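Local coordinates for protein beta-agarase D (Zobellia galactanivorans, PDB 4ASM) that cleaves the beta-1,4 linkages of agarose at random, with retention of anomeric configuration, through this family GH16 catalytic domain, at residues Phe39-Val45 and Met80-Ala85; Gly89-Ala95 and Asn349-Asp354. All coordinates share one frame; numbering follows the deposited sequence.

Contact 1. Residues Phe39-Val45 and Met80-Ala85; sequences FNPTNNV and MQNHVA
F39 meets V84 and A85: its ring edge points at V84 CG1, in the ring plane and 4.0 Å from CE2. With CG anti to the backbone N (chi1 167°), the phenyl group reaches V84 and also stacks on F48. P41 is next, its CD 3.7 Å from A85 CB and its CB 3.4 Å from V84 O; a compact ring with no N-H suits a place against a methyl group and the carbonyl oxygens of V84 and N82. T42 N is joined to the second segment by a water, to which it donates at 3.0 Å; Q81 O and V84 O both lie within bonding distance of that water, though its two protons may not serve both. The hydroxyl OG1 of T42 turns back to accept from N44 N at 3.1 Å, an ST turn that bends the loop. Opposite lies the type I turn M80-H83, leading into strand 84-87 of the GH16 beta-sandwich; by similarity this piece of chain belongs to a substrate-binding region. At N43 the backbone carbonyl O accepts from a water that also donates to Q81 OE1, 2.7 Å from each oxygen. V45 CG2 rests 3.8 Å from Q81 CG, crossing the bent aliphatic part of a glutamine whose NE2 is held by N58 O.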
# COMPACT_ATOMS: atom_id res chain seq x y z
N PHE A 39 9.57 5.54 -21.21
CA PHE A 39 10.54 4.59 -20.71
C PHE A 39 10.12 3.24 -21.26
O PHE A 39 9.07 2.70 -20.87
CB PHE A 39 10.59 4.57 -19.17
CG PHE A 39 11.36 3.40 -18.61
CD1 PHE A 39 12.68 3.18 -18.98
CD2 PHE A 39 10.75 2.50 -17.73
CE1 PHE A 39 13.39 2.09 -18.49
CE2 PHE A 39 11.44 1.40 -17.25
CZ PHE A 39 12.77 1.19 -17.62
N ASN A 40 10.89 2.70 -22.20
CA ASN A 40 10.57 1.39 -22.76
C ASN A 40 11.05 0.28 -21.82
O ASN A 40 12.13 0.40 -21.23
CB ASN A 40 11.14 1.21 -24.17
CG ASN A 40 10.39 2.03 -25.21
OD1 ASN A 40 10.88 3.07 -25.63
ND2 ASN A 40 9.20 1.57 -25.62
N PRO A 41 10.26 -0.79 -21.70
CA PRO A 41 10.59 -1.82 -20.73
C PRO A 41 11.89 -2.53 -21.11
O PRO A 41 12.20 -2.66 -22.31
CB PRO A 41 9.41 -2.80 -20.83
CG PRO A 41 8.81 -2.55 -22.18
CD PRO A 41 9.00 -1.10 -22.41
N THR A 42 12.62 -2.98 -20.11
CA THR A 42 13.91 -3.65 -20.30
C THR A 42 14.13 -4.69 -19.20
O THR A 42 13.69 -4.47 -18.06
CB THR A 42 15.09 -2.63 -20.32
OG1 THR A 42 16.33 -3.33 -20.39
CG2 THR A 42 15.08 -1.76 -19.06
N ASN A 43 14.80 -5.79 -19.54
CA ASN A 43 15.24 -6.82 -18.59
C ASN A 43 16.35 -6.32 -17.66
O ASN A 43 16.61 -6.92 -16.63
CB ASN A 43 15.80 -8.06 -19.32
CG ASN A 43 14.72 -8.92 -19.99
OD1 ASN A 43 13.64 -9.15 -19.44
ND2 ASN A 43 15.04 -9.45 -21.18
N ASN A 44 17.04 -5.25 -18.06
CA ASN A 44 18.13 -4.74 -17.25
C ASN A 44 17.60 -3.94 -16.07
O ASN A 44 16.56 -3.30 -16.17
CB ASN A 44 19.07 -3.88 -18.08
CG ASN A 44 19.64 -4.63 -19.26
OD1 ASN A 44 20.02 -5.80 -19.14
ND2 ASN A 44 19.66 -3.98 -20.42
N VAL A 45 18.34 -3.98 -14.96
CA VAL A 45 18.06 -3.09 -13.83
C VAL A 45 18.58 -1.72 -14.19
O VAL A 45 19.80 -1.54 -14.38
CB VAL A 45 18.74 -3.56 -12.53
CG1 VAL A 45 18.43 -2.58 -11.40
CG2 VAL A 45 18.30 -4.96 -12.19
N MET A 80 9.75 -8.81 -11.95
CA MET A 80 10.51 -8.85 -13.19
C MET A 80 10.77 -7.45 -13.72
O MET A 80 9.86 -6.61 -13.81
CB MET A 80 9.77 -9.67 -14.25
CG MET A 80 10.70 -10.17 -15.35
SD MET A 80 9.87 -11.25 -16.47
CE MET A 80 11.13 -11.42 -17.68
N GLN A 81 12.03 -7.18 -14.06
CA GLN A 81 12.44 -5.86 -14.50
C GLN A 81 11.61 -5.37 -15.68
O GLN A 81 11.25 -4.19 -15.74
CB GLN A 81 13.93 -5.83 -14.85
CG GLN A 81 14.86 -5.44 -13.69
CD GLN A 81 14.80 -6.41 -12.52
OE1 GLN A 81 15.43 -7.47 -12.53
NE2 GLN A 81 14.00 -6.06 -11.50
N ASN A 82 11.33 -6.26 -16.64
CA ASN A 82 10.71 -5.81 -17.89
C ASN A 82 9.18 -5.65 -17.83
O ASN A 82 8.55 -5.42 -18.87
CB ASN A 82 11.14 -6.66 -19.10
CG ASN A 82 10.48 -8.01 -19.13
OD1 ASN A 82 9.74 -8.39 -18.21
ND2 ASN A 82 10.74 -8.76 -20.19
N HIS A 83 8.62 -5.77 -16.63
CA HIS A 83 7.17 -5.56 -16.42
C HIS A 83 6.87 -4.14 -15.90
O HIS A 83 5.91 -3.93 -15.17
CB HIS A 83 6.59 -6.64 -15.49
CG HIS A 83 6.34 -7.94 -16.18
ND1 HIS A 83 7.21 -8.48 -17.11
CD2 HIS A 83 5.27 -8.77 -16.14
CE1 HIS A 83 6.70 -9.61 -17.58
NE2 HIS A 83 5.52 -9.81 -17.00
N VAL A 84 7.67 -3.18 -16.34
CA VAL A 84 7.60 -1.78 -15.94
C VAL A 84 7.87 -0.96 -17.18
O VAL A 84 8.83 -1.22 -17.90
CB VAL A 84 8.74 -1.44 -14.93
CG1 VAL A 84 8.75 0.05 -14.62
CG2 VAL A 84 8.61 -2.28 -13.64
N ALA A 85 7.01 0.01 -17.46
CA ALA A 85 7.25 0.96 -18.55
C ALA A 85 6.57 2.29 -18.23
O ALA A 85 5.70 2.37 -17.36
CB ALA A 85 6.72 0.40 -19.86
O HOH W 1 11.48 -2.10 -17.48
O HOH W 2 13.03 -8.64 -17.08
O HOH W 3 17.37 -8.02 -14.25

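Contact 2. Residues Gly89-Ala95 and Asn349-Asp354; sequences GNLNIWA and NNLLVD. With CA (calcium ion), chain B.
G89 and D354 meet at a calcium ion, which sits where strand 90-96 of the GH16 beta-sandwich begins, beside D354 within the antiparallel strand 350-362. G89 O binds the metal at 2.4 Å, and D354 chelates it through its carbonyl O at 2.5 Å and OD1 at 2.4 Å. A water, D9, D34 and N36 complete the seven ligands. Glycine suits position 89 because its backbone turns through a positive phi (91°), where a CB would be jammed against the preceding carbonyl. D354 OD2 forms a salt bridge with R138. Next to the site, N90 OD1 lies 3.2 Å from D354 CA and accepts from a water.

Beyond the metal the strands zip together. L91 pairs with V353 and I93 with L351, each through two backbone hydrogen bonds, and A95 N adds a bond to N349 O at 3.0 Å. The branched side chains of these four paired residues share a face: L91 CB lies 4.1 Å from V353 CB, and I323 and V139 pack against this buried side, which suits bulky apolar residues.

N92, L352, W94 and N350 occupy the other face. The end of the W94 side chain leads away from 350-354, where it stacks on H83 and meets F346 edge to face; its CB stays 3.2 Å from N349 O. N350, with CG anti to the backbone N (chi1 -174°), extends across to N92, whose CG flanks L352 CD2. Amides suit this pair, one giving a donor and the other an acceptor: N350 ND2 donates to N92 OD1 at 2.9 Å, nearly straight, the oxygen close to the N350 amide plane but the donor tilted from the plane of the N92 carbonyl.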
# COMPACT_ATOMS: atom_id res chain seq x y z
N GLY A 89 1.35 8.62 -21.03
CA GLY A 89 1.03 9.47 -19.88
C GLY A 89 0.97 8.74 -18.54
O GLY A 89 0.69 9.35 -17.53
N ASN A 90 1.25 7.44 -18.56
CA ASN A 90 1.13 6.63 -17.34
C ASN A 90 2.37 5.80 -17.09
O ASN A 90 2.98 5.28 -18.03
CB ASN A 90 -0.03 5.63 -17.44
CG ASN A 90 -1.38 6.28 -17.64
OD1 ASN A 90 -1.88 7.00 -16.76
ND2 ASN A 90 -2.01 6.00 -18.79
N LEU A 91 2.69 5.59 -15.81
CA LEU A 91 3.46 4.42 -15.42
C LEU A 91 2.59 3.17 -15.68
O LEU A 91 1.42 3.15 -15.29
CB LEU A 91 3.81 4.51 -13.93
CG LEU A 91 4.45 3.29 -13.27
CD1 LEU A 91 5.90 3.03 -13.77
CD2 LEU A 91 4.40 3.43 -11.75
N ASN A 92 3.18 2.16 -16.31
CA ASN A 92 2.53 0.88 -16.55
C ASN A 92 3.30 -0.16 -15.75
O ASN A 92 4.51 -0.29 -15.90
CB ASN A 92 2.64 0.48 -18.04
CG ASN A 92 1.72 1.29 -18.97
OD1 ASN A 92 0.89 0.71 -19.67
ND2 ASN A 92 1.91 2.61 -19.02
N ILE A 93 2.60 -0.89 -14.87
CA ILE A 93 3.20 -2.03 -14.17
C ILE A 93 2.23 -3.18 -14.32
O ILE A 93 1.08 -3.07 -13.89
CB ILE A 93 3.47 -1.71 -12.68
CG1 ILE A 93 4.63 -0.73 -12.58
CG2 ILE A 93 3.86 -2.99 -11.90
CD1 ILE A 93 4.99 -0.31 -11.16
N TRP A 94 2.66 -4.28 -14.92
CA TRP A 94 1.72 -5.35 -15.22
C TRP A 94 2.17 -6.70 -14.71
O TRP A 94 3.25 -6.84 -14.15
CB TRP A 94 1.43 -5.41 -16.73
CG TRP A 94 2.58 -5.74 -17.61
CD1 TRP A 94 2.89 -6.97 -18.11
CD2 TRP A 94 3.56 -4.83 -18.13
NE1 TRP A 94 4.00 -6.89 -18.93
CE2 TRP A 94 4.43 -5.58 -18.95
CE3 TRP A 94 3.77 -3.45 -17.99
CZ2 TRP A 94 5.52 -5.00 -19.61
CZ3 TRP A 94 4.87 -2.87 -18.65
CH2 TRP A 94 5.72 -3.66 -19.45
N ALA A 95 1.28 -7.67 -14.90
CA ALA A 95 1.53 -9.05 -14.53
C ALA A 95 1.33 -9.94 -15.74
O ALA A 95 0.54 -9.60 -16.64
CB ALA A 95 0.56 -9.44 -13.43
N ASN A 349 -4.84 -6.50 -16.47
CA ASN A 349 -3.67 -6.92 -15.71
C ASN A 349 -2.52 -5.94 -15.71
O ASN A 349 -1.37 -6.32 -15.48
CB ASN A 349 -3.21 -8.27 -16.21
CG ASN A 349 -4.23 -9.34 -15.95
OD1 ASN A 349 -4.45 -9.70 -14.79
ND2 ASN A 349 -4.92 -9.79 -16.98
N ASN A 350 -2.85 -4.67 -15.94
CA ASN A 350 -1.87 -3.61 -16.10
C ASN A 350 -2.27 -2.41 -15.27
O ASN A 350 -3.23 -1.71 -15.57
CB ASN A 350 -1.74 -3.23 -17.58
CG ASN A 350 -0.63 -2.24 -17.84
OD1 ASN A 350 0.30 -2.10 -17.06
ND2 ASN A 350 -0.72 -1.55 -18.97
N LEU A 351 -1.50 -2.17 -14.21
CA LEU A 351 -1.74 -1.04 -13.31
C LEU A 351 -1.26 0.24 -13.99
O LEU A 351 -0.13 0.28 -14.45
CB LEU A 351 -0.97 -1.29 -12.01
CG LEU A 351 -1.10 -0.22 -10.93
CD1 LEU A 351 -2.48 -0.20 -10.32
CD2 LEU A 351 -0.06 -0.45 -9.85
N LEU A 352 -2.10 1.27 -14.03
CA LEU A 352 -1.73 2.55 -14.67
C LEU A 352 -1.70 3.66 -13.65
O LEU A 352 -2.73 3.95 -13.03
CB LEU A 352 -2.75 2.92 -15.77
CG LEU A 352 -2.88 1.97 -16.95
CD1 LEU A 352 -3.91 2.51 -17.93
CD2 LEU A 352 -1.56 1.72 -17.66
N VAL A 353 -0.54 4.28 -13.47
CA VAL A 353 -0.44 5.44 -12.58
C VAL A 353 -0.19 6.69 -13.44
O VAL A 353 0.84 6.85 -14.09
CB VAL A 353 0.66 5.29 -11.50
CG1 VAL A 353 0.67 6.49 -10.57
CG2 VAL A 353 0.46 3.97 -10.69
N ASP A 354 -1.18 7.57 -13.43
CA ASP A 354 -1.10 8.81 -14.19
C ASP A 354 -0.05 9.74 -13.59
O ASP A 354 0.72 10.38 -14.32
CB ASP A 354 -2.49 9.45 -14.16
CG ASP A 354 -2.61 10.71 -15.01
OD1 ASP A 354 -1.72 11.02 -15.85
OD2 ASP A 354 -3.64 11.40 -14.85
CA CA B . 0.49 11.48 -16.54
O HOH W 4 -4.04 6.22 -14.82
O HOH W 5 -0.95 11.87 -18.45

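Overall arrangement
Contact 1 lies at the surface and contact 2 is partly buried, yet the two meet where strand 84-87, entered at the end of 80-85, pairs with its neighbour 90-96; 39-45 itself is loop. A85 O and N92 N, 2.7 Å apart, probably form a hydrogen bond across that border, and W94 reaches back so that its CZ2 lies 3.1 Å from N82 O. Their chemistry follows their place. In 39-45 with 80-85, a loop docks without a clear direct hydrogen bond, through waters and small apolar touches. In 89-95 with 349-354, regular backbone pairing, a leucine, isoleucine and valine face, and a calcium ion join strands distant in sequence.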